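Local coordinates for protein pullulanase (Klebsiella oxytoca, PDB 2YOC) that hydrolyses the alpha-1,6-glucosidic bonds of pullulan and related alpha-dextrins, and is probably exported through a type 2 secretion system, at residues V21-P26 against I185-Y190; Y347-Y352 against E360-T365. All blocks are in the same frame, centred on the assembly; numbering follows the deposited sequence.

Contact 1 and contact 2 follow one another along the chain, their centres about 31 Å apart and their nearest atoms about 9 Å apart without touching. Contact 1 ties the N-terminal segment 21-26 to the outermost strand of a mixed sheet in the N2 region; no backbone-to-backbone hydrogen bond joins its segments; a buried arginine reaches a backbone carbonyl instead. Contact 2 lies within one hairpin of the CBM48 region, where backbone hydrogen bonds dominate and side chains add packing on two faces. Three of the five touching residues are buried in contact 1. Contact 2 is partly buried: Tyr347, Met349, Val351 and Val364 are enclosed, whereas Gln361 is exposed. Summed buried areas are 206 and 479 Å².

Contact 1: residues V21-P26 against I185-Y190; sequences VVVRLP and IVRLYY
The guanidinium group of Arg187 meets Val21 edge-on: the carbonyl oxygen Val21 O lies in its plane, in front of both terminal nitrogens. Tyr189 OH sits at the same plane's rim beside NH1. One face carries the methyl Ile185 CG2, displaced toward the rim, while Val23 CG2 approaches obliquely, 3.4 Å from Arg187 NH1. The end-on grip consists of two hydrogen bonds to a single acceptor, Arg187 NH1 to Val21 O at 2.9 Å and Arg187 NH2 to Val21 O at 2.8 Å. Neither is straight, with N-H...O angles of 142° and 148°, as expected when two donors converge on one oxygen. Arg187 NH1 also donates to Tyr189 OH at 2.8 Å, which helps fix the rotation of the group. The side chain runs extended from CG to NE, and this carries the cation from strand 185-191 across to the N-terminal segment.

That strand is the outermost member, within this chain, of a seven-stranded mixed sheet in the pullulanase N2 region, a family of the E-set clan. Its neighbour there is strand 248-254, whereas the short strand 23-24 pairs instead with 203-204. The two segments therefore do not extend one another's sheet: Val23 and Ile185 have the nearest CA atoms, yet these stand 8.7 Å apart.

Apolar contact fills in around the arginine. With CG2 anti to its own carbonyl carbon (CG1 at chi1 174°), Val23 turns this one methyl to Ile185 CG2 at 4.2 Å and to the Tyr189 ring at CZ, also 4.2 Å. The Val23 and Arg187 side chains run antiparallel alongside one another. Tyr208 makes a cation-pi contact with Arg187 and also meets the Tyr189 ring, and Ala254 touches both Val23 and Ile185.

Contact 2: residues Y347-Y352 against E360-T365; sequences YAMTVY and EQYEVT
Tyr347 and Val364 bond in both directions, Tyr347 N to Val364 O at 2.8 Å and Val364 N to Tyr347 O at 2.9 Å (N-H...O 169°). At the other end, Val351 and Glu360 form a second hydrogen-bonded pair, its straighter bond running from Val351 N to Glu360 O at 3.0 Å. Between them Met349 N donates to Tyr362 O at 2.7 Å, while the return bond is long and weak.

Met349 (selenomethionine), Val351, Tyr362 and Val364 share one face. Tyr362 CG lies between its backbone N and carbonyl carbon (chi1 38°), which brings the ring alongside strand 344-353. Met349 CB meets the ring edge at Tyr362 CE1, 3.7 Å away, and Val351 CG1 reaches Tyr362 CE1 obliquely at 3.9 Å. Met349 CG rests 3.7 Å from Val364 CG2, and Ile611 adjoins both residues. Tyr362 OH is hydrogen-bonded to Lys610 O.

On the other face, Ala348 CB packs against Glu363 CG at 3.9 Å; Glu363 OE1 is hydrogen-bonded to Tyr311 OH and forms a salt bridge with Arg346. With strand directions 156° apart, the segments form the antiparallel beta hairpin 344-353/358-364, part of the beta-rich CBM48 region.

Contact 1: residues V21-P26 against I185-Y190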
ATOM      1  N   VAL B  21     -19.155  55.892 -30.772  1.00 90.19           N
ATOM      2  CA  VAL B  21     -20.233  55.649 -29.801  1.00 88.44           C
ATOM      3  C   VAL B  21     -19.980  56.151 -28.371  1.00 90.26           C
ATOM      4  O   VAL B  21     -18.909  55.935 -27.804  1.00 89.16           O
ATOM      5  CB  VAL B  21     -20.729  54.173 -29.811  1.00 91.04           C
ATOM      6  CG1 VAL B  21     -22.116  54.033 -29.179  1.00 90.58           C
ATOM      7  CG2 VAL B  21     -20.718  53.584 -31.223  1.00 90.73           C
ATOM      8  N   VAL B  22     -20.994  56.805 -27.789  1.00 86.04           N
ATOM      9  CA  VAL B  22     -20.929  57.270 -26.413  1.00 84.93           C
ATOM     10  C   VAL B  22     -21.535  56.226 -25.504  1.00 89.87           C
ATOM     11  O   VAL B  22     -22.645  55.760 -25.765  1.00 90.30           O
ATOM     12  CB  VAL B  22     -21.548  58.674 -26.218  1.00 88.12           C
ATOM     13  CG1 VAL B  22     -22.028  58.896 -24.777  1.00 87.54           C
ATOM     14  CG2 VAL B  22     -20.551  59.745 -26.627  1.00 88.51           C
ATOM     15  N   VAL B  23     -20.803  55.856 -24.439  1.00 86.60           N
ATOM     16  CA  VAL B  23     -21.297  54.923 -23.439  1.00 86.01           C
ATOM     17  C   VAL B  23     -22.292  55.661 -22.551  1.00 93.85           C
ATOM     18  O   VAL B  23     -22.013  56.760 -22.076  1.00 94.37           O
ATOM     19  CB  VAL B  23     -20.167  54.190 -22.680  1.00 88.74           C
ATOM     20  CG1 VAL B  23     -20.715  53.338 -21.531  1.00 87.95           C
ATOM     21  CG2 VAL B  23     -19.362  53.315 -23.647  1.00 87.37           C
ATOM     22  N   ARG B  24     -23.495  55.105 -22.436  1.00 93.43           N
ATOM     23  CA  ARG B  24     -24.569  55.708 -21.663  1.00 95.59           C
ATOM     24  C   ARG B  24     -25.378  54.688 -20.853  1.00 99.33           C
ATOM     25  O   ARG B  24     -25.349  53.487 -21.143  1.00 96.86           O
ATOM     26  CB  ARG B  24     -25.478  56.581 -22.555  1.00 98.84           C
ATOM     27  CG  ARG B  24     -25.907  55.939 -23.875  1.00113.28           C
ATOM     28  CD  ARG B  24     -27.078  56.678 -24.494  1.00136.09           C
ATOM     29  NE  ARG B  24     -28.380  56.297 -23.938  1.00152.86           N
ATOM     30  CZ  ARG B  24     -29.130  55.303 -24.406  1.00169.60           C
ATOM     31  NH1 ARG B  24     -28.694  54.551 -25.410  1.00156.01           N
ATOM     32  NH2 ARG B  24     -30.313  55.043 -23.863  1.00157.34           N
ATOM     33  N   LEU B  25     -26.067  55.180 -19.819  1.00 98.34           N
ATOM     34  CA  LEU B  25     -26.911  54.392 -18.916  1.00 99.14           C
ATOM     35  C   LEU B  25     -28.207  53.931 -19.636  1.00109.77           C
ATOM     36  O   LEU B  25     -28.560  54.572 -20.624  1.00110.59           O
ATOM     37  CB  LEU B  25     -27.256  55.281 -17.702  1.00 99.58           C
ATOM     38  CG  LEU B  25     -26.471  55.049 -16.403  1.00102.64           C
ATOM     39  CD1 LEU B  25     -25.037  55.447 -16.541  1.00102.33           C
ATOM     40  CD2 LEU B  25     -27.064  55.829 -15.264  1.00105.52           C
ATOM     41  N   PRO B  26     -28.954  52.873 -19.197  1.00109.87           N
ATOM     42  CA  PRO B  26     -30.210  52.509 -19.900  1.00111.82           C
ATOM     43  C   PRO B  26     -31.248  53.633 -19.945  1.00121.87           C
ATOM     44  O   PRO B  26     -31.297  54.413 -18.998  1.00122.40           O
ATOM     45  CB  PRO B  26     -30.732  51.299 -19.105  1.00112.33           C
ATOM     46  CG  PRO B  26     -30.109  51.404 -17.767  1.00115.69           C
ATOM     47  CD  PRO B  26     -28.728  51.974 -18.055  1.00110.70           C
ATOM     48  N   ILE B 185     -18.247  46.709 -27.278  1.00 76.96           N
ATOM     49  CA  ILE B 185     -17.480  47.871 -26.832  1.00 76.76           C
ATOM     50  C   ILE B 185     -16.676  47.531 -25.547  1.00 77.53           C
ATOM     51  O   ILE B 185     -17.267  47.166 -24.519  1.00 75.08           O
ATOM     52  CB  ILE B 185     -18.362  49.154 -26.687  1.00 80.80           C
ATOM     53  CG1 ILE B 185     -18.942  49.642 -28.044  1.00 81.18           C
ATOM     54  CG2 ILE B 185     -17.603  50.268 -25.958  1.00 82.20           C
ATOM     55  CD1 ILE B 185     -17.865  50.052 -29.175  1.00 85.83           C
ATOM     56  N   VAL B 186     -15.323  47.627 -25.637  1.00 72.39           N
ATOM     57  CA  VAL B 186     -14.402  47.399 -24.507  1.00 69.94           C
ATOM     58  C   VAL B 186     -13.449  48.582 -24.452  1.00 70.46           C
ATOM     59  O   VAL B 186     -12.691  48.823 -25.401  1.00 69.48           O
ATOM     60  CB  VAL B 186     -13.684  46.006 -24.512  1.00 71.81           C
ATOM     61  CG1 VAL B 186     -12.622  45.926 -23.424  1.00 70.64           C
ATOM     62  CG2 VAL B 186     -14.686  44.866 -24.341  1.00 70.81           C
ATOM     63  N   ARG B 187     -13.523  49.353 -23.359  1.00 65.89           N
ATOM     64  CA  ARG B 187     -12.694  50.556 -23.233  1.00 66.43           C
ATOM     65  C   ARG B 187     -12.031  50.760 -21.888  1.00 71.26           C
ATOM     66  O   ARG B 187     -12.558  50.333 -20.854  1.00 71.30           O
ATOM     67  CB  ARG B 187     -13.533  51.802 -23.522  1.00 65.56           C
ATOM     68  CG  ARG B 187     -13.884  52.004 -24.973  1.00 74.98           C
ATOM     69  CD  ARG B 187     -15.109  52.891 -25.057  1.00 81.11           C
ATOM     70  NE  ARG B 187     -15.542  53.099 -26.435  1.00 79.74           N
ATOM     71  CZ  ARG B 187     -16.502  53.943 -26.794  1.00 98.95           C
ATOM     72  NH1 ARG B 187     -17.126  54.682 -25.880  1.00102.07           N
ATOM     73  NH2 ARG B 187     -16.852  54.053 -28.069  1.00 72.25           N
ATOM     74  N   LEU B 188     -10.918  51.508 -21.898  1.00 67.88           N
ATOM     75  CA  LEU B 188     -10.259  51.892 -20.663  1.00 67.94           C
ATOM     76  C   LEU B 188     -10.446  53.399 -20.415  1.00 74.15           C
ATOM     77  O   LEU B 188      -9.691  54.214 -20.937  1.00 72.36           O
ATOM     78  CB  LEU B 188      -8.784  51.451 -20.606  1.00 66.95           C
ATOM     79  CG  LEU B 188      -8.032  51.713 -19.297  1.00 71.22           C
ATOM     80  CD1 LEU B 188      -8.672  50.989 -18.139  1.00 70.18           C
ATOM     81  CD2 LEU B 188      -6.583  51.314 -19.432  1.00 72.79           C
ATOM     82  N   TYR B 189     -11.490  53.751 -19.652  1.00 73.82           N
ATOM     83  CA  TYR B 189     -11.792  55.128 -19.270  1.00 76.07           C
ATOM     84  C   TYR B 189     -10.843  55.544 -18.154  1.00 79.75           C
ATOM     85  O   TYR B 189     -10.427  54.698 -17.356  1.00 78.45           O
ATOM     86  CB  TYR B 189     -13.265  55.262 -18.817  1.00 79.04           C
ATOM     87  CG  TYR B 189     -14.250  55.304 -19.973  1.00 82.36           C
ATOM     88  CD1 TYR B 189     -14.587  54.143 -20.673  1.00 83.68           C
ATOM     89  CD2 TYR B 189     -14.821  56.506 -20.386  1.00 84.23           C
ATOM     90  CE1 TYR B 189     -15.468  54.181 -21.756  1.00 84.14           C
ATOM     91  CE2 TYR B 189     -15.705  56.557 -21.463  1.00 85.43           C
ATOM     92  CZ  TYR B 189     -16.021  55.392 -22.152  1.00 88.90           C
ATOM     93  OH  TYR B 189     -16.899  55.448 -23.213  1.00 82.00           O
ATOM     94  N   TYR B 190     -10.489  56.842 -18.106  1.00 76.62           N
ATOM     95  CA  TYR B 190      -9.573  57.395 -17.104  1.00 75.78           C
ATOM     96  C   TYR B 190      -9.897  58.847 -16.725  1.00 80.98           C
ATOM     97  O   TYR B 190     -10.453  59.584 -17.531  1.00 81.08           O
ATOM     98  CB  TYR B 190      -8.106  57.262 -17.574  1.00 75.56           C
ATOM     99  CG  TYR B 190      -7.813  57.946 -18.896  1.00 76.44           C
ATOM    100  CD1 TYR B 190      -8.029  57.290 -20.109  1.00 77.15           C
ATOM    101  CD2 TYR B 190      -7.306  59.245 -18.938  1.00 78.18           C
ATOM    102  CE1 TYR B 190      -7.785  57.921 -21.331  1.00 76.89           C
ATOM    103  CE2 TYR B 190      -7.018  59.872 -20.154  1.00 79.69           C
ATOM    104  CZ  TYR B 190      -7.263  59.204 -21.349  1.00 83.99           C
ATOM    105  OH  TYR B 190      -7.011  59.811 -22.556  1.00 84.65           O
TER

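Contact 2: residues Y347-Y352 against E360-T365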
ATOM      1  N   TYR B 347       6.858  61.677   4.499  1.00 65.62           N
ATOM      2  CA  TYR B 347       6.642  62.039   3.103  1.00 66.76           C
ATOM      3  C   TYR B 347       5.225  62.495   2.988  1.00 70.58           C
ATOM      4  O   TYR B 347       4.330  61.776   3.422  1.00 68.18           O
ATOM      5  CB  TYR B 347       6.855  60.836   2.156  1.00 67.89           C
ATOM      6  CG  TYR B 347       8.270  60.318   2.160  1.00 70.68           C
ATOM      7  CD1 TYR B 347       9.333  61.138   1.798  1.00 73.70           C
ATOM      8  CD2 TYR B 347       8.557  59.019   2.575  1.00 70.40           C
ATOM      9  CE1 TYR B 347      10.643  60.680   1.838  1.00 74.07           C
ATOM     10  CE2 TYR B 347       9.868  58.546   2.610  1.00 70.60           C
ATOM     11  CZ  TYR B 347      10.905  59.376   2.221  1.00 80.24           C
ATOM     12  OH  TYR B 347      12.203  58.939   2.232  1.00 83.87           O
ATOM     13  N   ALA B 348       5.009  63.693   2.431  1.00 70.04           N
ATOM     14  CA  ALA B 348       3.667  64.216   2.207  1.00 71.33           C
ATOM     15  C   ALA B 348       3.246  63.767   0.806  1.00 77.47           C
ATOM     16  O   ALA B 348       3.813  64.222  -0.204  1.00 78.45           O
ATOM     17  CB  ALA B 348       3.662  65.716   2.310  1.00 73.83           C
HETATM   18  N   MSE B 349       2.308  62.792   0.761  1.00 71.52           N
HETATM   19  CA  MSE B 349       1.816  62.190  -0.466  1.00 68.85           C
HETATM   20  C   MSE B 349       0.619  62.928  -1.051  1.00 74.81           C
HETATM   21  O   MSE B 349      -0.183  63.529  -0.329  1.00 76.02           O
HETATM   22  CB  MSE B 349       1.354  60.766  -0.183  1.00 69.29           C
HETATM   23  CG  MSE B 349       2.365  59.900   0.542  1.00 74.79           C
HETATM   24 SE   MSE B 349       3.940  59.511  -0.514  1.00 80.98          SE
HETATM   25  CE  MSE B 349       3.048  58.723  -2.139  1.00 76.21           C
ATOM     26  N   THR B 350       0.489  62.825  -2.377  1.00 70.58           N
ATOM     27  CA  THR B 350      -0.647  63.253  -3.182  1.00 70.58           C
ATOM     28  C   THR B 350      -0.799  62.074  -4.134  1.00 74.99           C
ATOM     29  O   THR B 350      -0.009  61.938  -5.078  1.00 75.49           O
ATOM     30  CB  THR B 350      -0.428  64.571  -3.863  1.00 68.62           C
ATOM     31  OG1 THR B 350      -0.239  65.554  -2.851  1.00 80.10           O
ATOM     32  CG2 THR B 350      -1.594  64.943  -4.716  1.00 59.94           C
ATOM     33  N   VAL B 351      -1.748  61.169  -3.816  1.00 68.21           N
ATOM     34  CA  VAL B 351      -1.895  59.934  -4.550  1.00 65.74           C
ATOM     35  C   VAL B 351      -3.339  59.395  -4.599  1.00 72.63           C
ATOM     36  O   VAL B 351      -4.063  59.439  -3.610  1.00 73.15           O
ATOM     37  CB  VAL B 351      -0.862  58.901  -3.996  1.00 65.99           C
ATOM     38  CG1 VAL B 351      -1.033  58.667  -2.489  1.00 64.98           C
ATOM     39  CG2 VAL B 351      -0.847  57.596  -4.791  1.00 64.11           C
ATOM     40  N   TYR B 352      -3.725  58.847  -5.748  1.00 69.24           N
ATOM     41  CA  TYR B 352      -5.018  58.247  -5.911  1.00 69.71           C
ATOM     42  C   TYR B 352      -5.023  56.864  -5.233  1.00 75.44           C
ATOM     43  O   TYR B 352      -4.184  56.016  -5.553  1.00 73.54           O
ATOM     44  CB  TYR B 352      -5.373  58.135  -7.408  1.00 71.56           C
ATOM     45  CG  TYR B 352      -6.528  57.193  -7.663  1.00 74.58           C
ATOM     46  CD1 TYR B 352      -7.836  57.572  -7.384  1.00 77.50           C
ATOM     47  CD2 TYR B 352      -6.309  55.892  -8.105  1.00 75.07           C
ATOM     48  CE1 TYR B 352      -8.904  56.704  -7.601  1.00 78.12           C
ATOM     49  CE2 TYR B 352      -7.368  55.004  -8.302  1.00 76.16           C
ATOM     50  CZ  TYR B 352      -8.667  55.412  -8.049  1.00 86.57           C
ATOM     51  OH  TYR B 352      -9.707  54.524  -8.242  1.00 86.60           O
ATOM     52  N   GLU B 360      -5.813  61.112  -2.444  1.00 72.96           N
ATOM     53  CA  GLU B 360      -5.525  61.259  -1.033  1.00 72.39           C
ATOM     54  C   GLU B 360      -4.358  62.170  -0.793  1.00 75.33           C
ATOM     55  O   GLU B 360      -3.397  62.196  -1.565  1.00 73.85           O
ATOM     56  CB  GLU B 360      -5.239  59.876  -0.416  1.00 72.28           C
ATOM     57  CG  GLU B 360      -6.458  58.970  -0.312  1.00 82.23           C
ATOM     58  CD  GLU B 360      -7.509  59.342   0.725  1.00108.00           C
ATOM     59  OE1 GLU B 360      -7.198  60.070   1.700  1.00 83.98           O
ATOM     60  OE2 GLU B 360      -8.654  58.857   0.575  1.00108.50           O
ATOM     61  N   GLN B 361      -4.450  62.923   0.286  1.00 72.72           N
ATOM     62  CA  GLN B 361      -3.366  63.770   0.717  1.00 73.29           C
ATOM     63  C   GLN B 361      -3.102  63.509   2.186  1.00 78.38           C
ATOM     64  O   GLN B 361      -3.970  63.788   3.030  1.00 78.26           O
ATOM     65  CB  GLN B 361      -3.600  65.227   0.391  1.00 75.82           C
ATOM     66  CG  GLN B 361      -3.007  65.577  -0.950  1.00 92.34           C
ATOM     67  CD  GLN B 361      -3.145  67.042  -1.249  1.00102.49           C
ATOM     68  OE1 GLN B 361      -4.236  67.565  -1.489  1.00 88.58           O
ATOM     69  NE2 GLN B 361      -2.028  67.733  -1.269  1.00104.96           N
ATOM     70  N   TYR B 362      -1.934  62.860   2.468  1.00 72.36           N
ATOM     71  CA  TYR B 362      -1.492  62.493   3.808  1.00 70.89           C
ATOM     72  C   TYR B 362       0.033  62.454   3.957  1.00 77.62           C
ATOM     73  O   TYR B 362       0.762  62.331   2.966  1.00 77.63           O
ATOM     74  CB  TYR B 362      -2.112  61.152   4.269  1.00 68.85           C
ATOM     75  CG  TYR B 362      -2.264  60.059   3.223  1.00 68.07           C
ATOM     76  CD1 TYR B 362      -1.223  59.741   2.355  1.00 69.29           C
ATOM     77  CD2 TYR B 362      -3.406  59.262   3.180  1.00 67.14           C
ATOM     78  CE1 TYR B 362      -1.349  58.721   1.417  1.00 67.75           C
ATOM     79  CE2 TYR B 362      -3.549  58.254   2.233  1.00 65.76           C
ATOM     80  CZ  TYR B 362      -2.522  57.995   1.347  1.00 72.91           C
ATOM     81  OH  TYR B 362      -2.640  56.979   0.439  1.00 78.15           O
ATOM     82  N   GLU B 363       0.506  62.545   5.203  1.00 74.28           N
ATOM     83  CA  GLU B 363       1.913  62.413   5.534  1.00 73.30           C
ATOM     84  C   GLU B 363       2.081  61.020   6.086  1.00 76.15           C
ATOM     85  O   GLU B 363       1.347  60.614   6.989  1.00 73.68           O
ATOM     86  CB  GLU B 363       2.349  63.447   6.550  1.00 75.60           C
ATOM     87  CG  GLU B 363       2.519  64.823   5.948  1.00 81.74           C
ATOM     88  CD  GLU B 363       3.098  65.802   6.937  1.00100.17           C
ATOM     89  OE1 GLU B 363       3.907  65.368   7.791  1.00 84.58           O
ATOM     90  OE2 GLU B 363       2.720  66.996   6.884  1.00102.99           O
ATOM     91  N   VAL B 364       3.016  60.266   5.480  1.00 73.70           N
ATOM     92  CA  VAL B 364       3.302  58.857   5.769  1.00 71.38           C
ATOM     93  C   VAL B 364       4.759  58.726   6.214  1.00 69.69           C
ATOM     94  O   VAL B 364       5.608  59.474   5.741  1.00 67.27           O
ATOM     95  CB  VAL B 364       3.023  57.994   4.489  1.00 75.66           C
ATOM     96  CG1 VAL B 364       3.017  56.491   4.789  1.00 74.39           C
ATOM     97  CG2 VAL B 364       1.711  58.387   3.829  1.00 76.53           C
ATOM     98  N   THR B 365       5.043  57.753   7.093  1.00 64.83           N
ATOM     99  CA  THR B 365       6.406  57.437   7.529  1.00 64.08           C
ATOM    100  C   THR B 365       7.098  56.621   6.418  1.00 68.61           C
ATOM    101  O   THR B 365       6.423  56.117   5.517  1.00 68.36           O
ATOM    102  CB  THR B 365       6.409  56.713   8.891  1.00 65.21           C
ATOM    103  OG1 THR B 365       5.384  55.710   8.931  1.00 69.58           O
ATOM    104  CG2 THR B 365       6.265  57.668  10.048  1.00 55.10           C
TER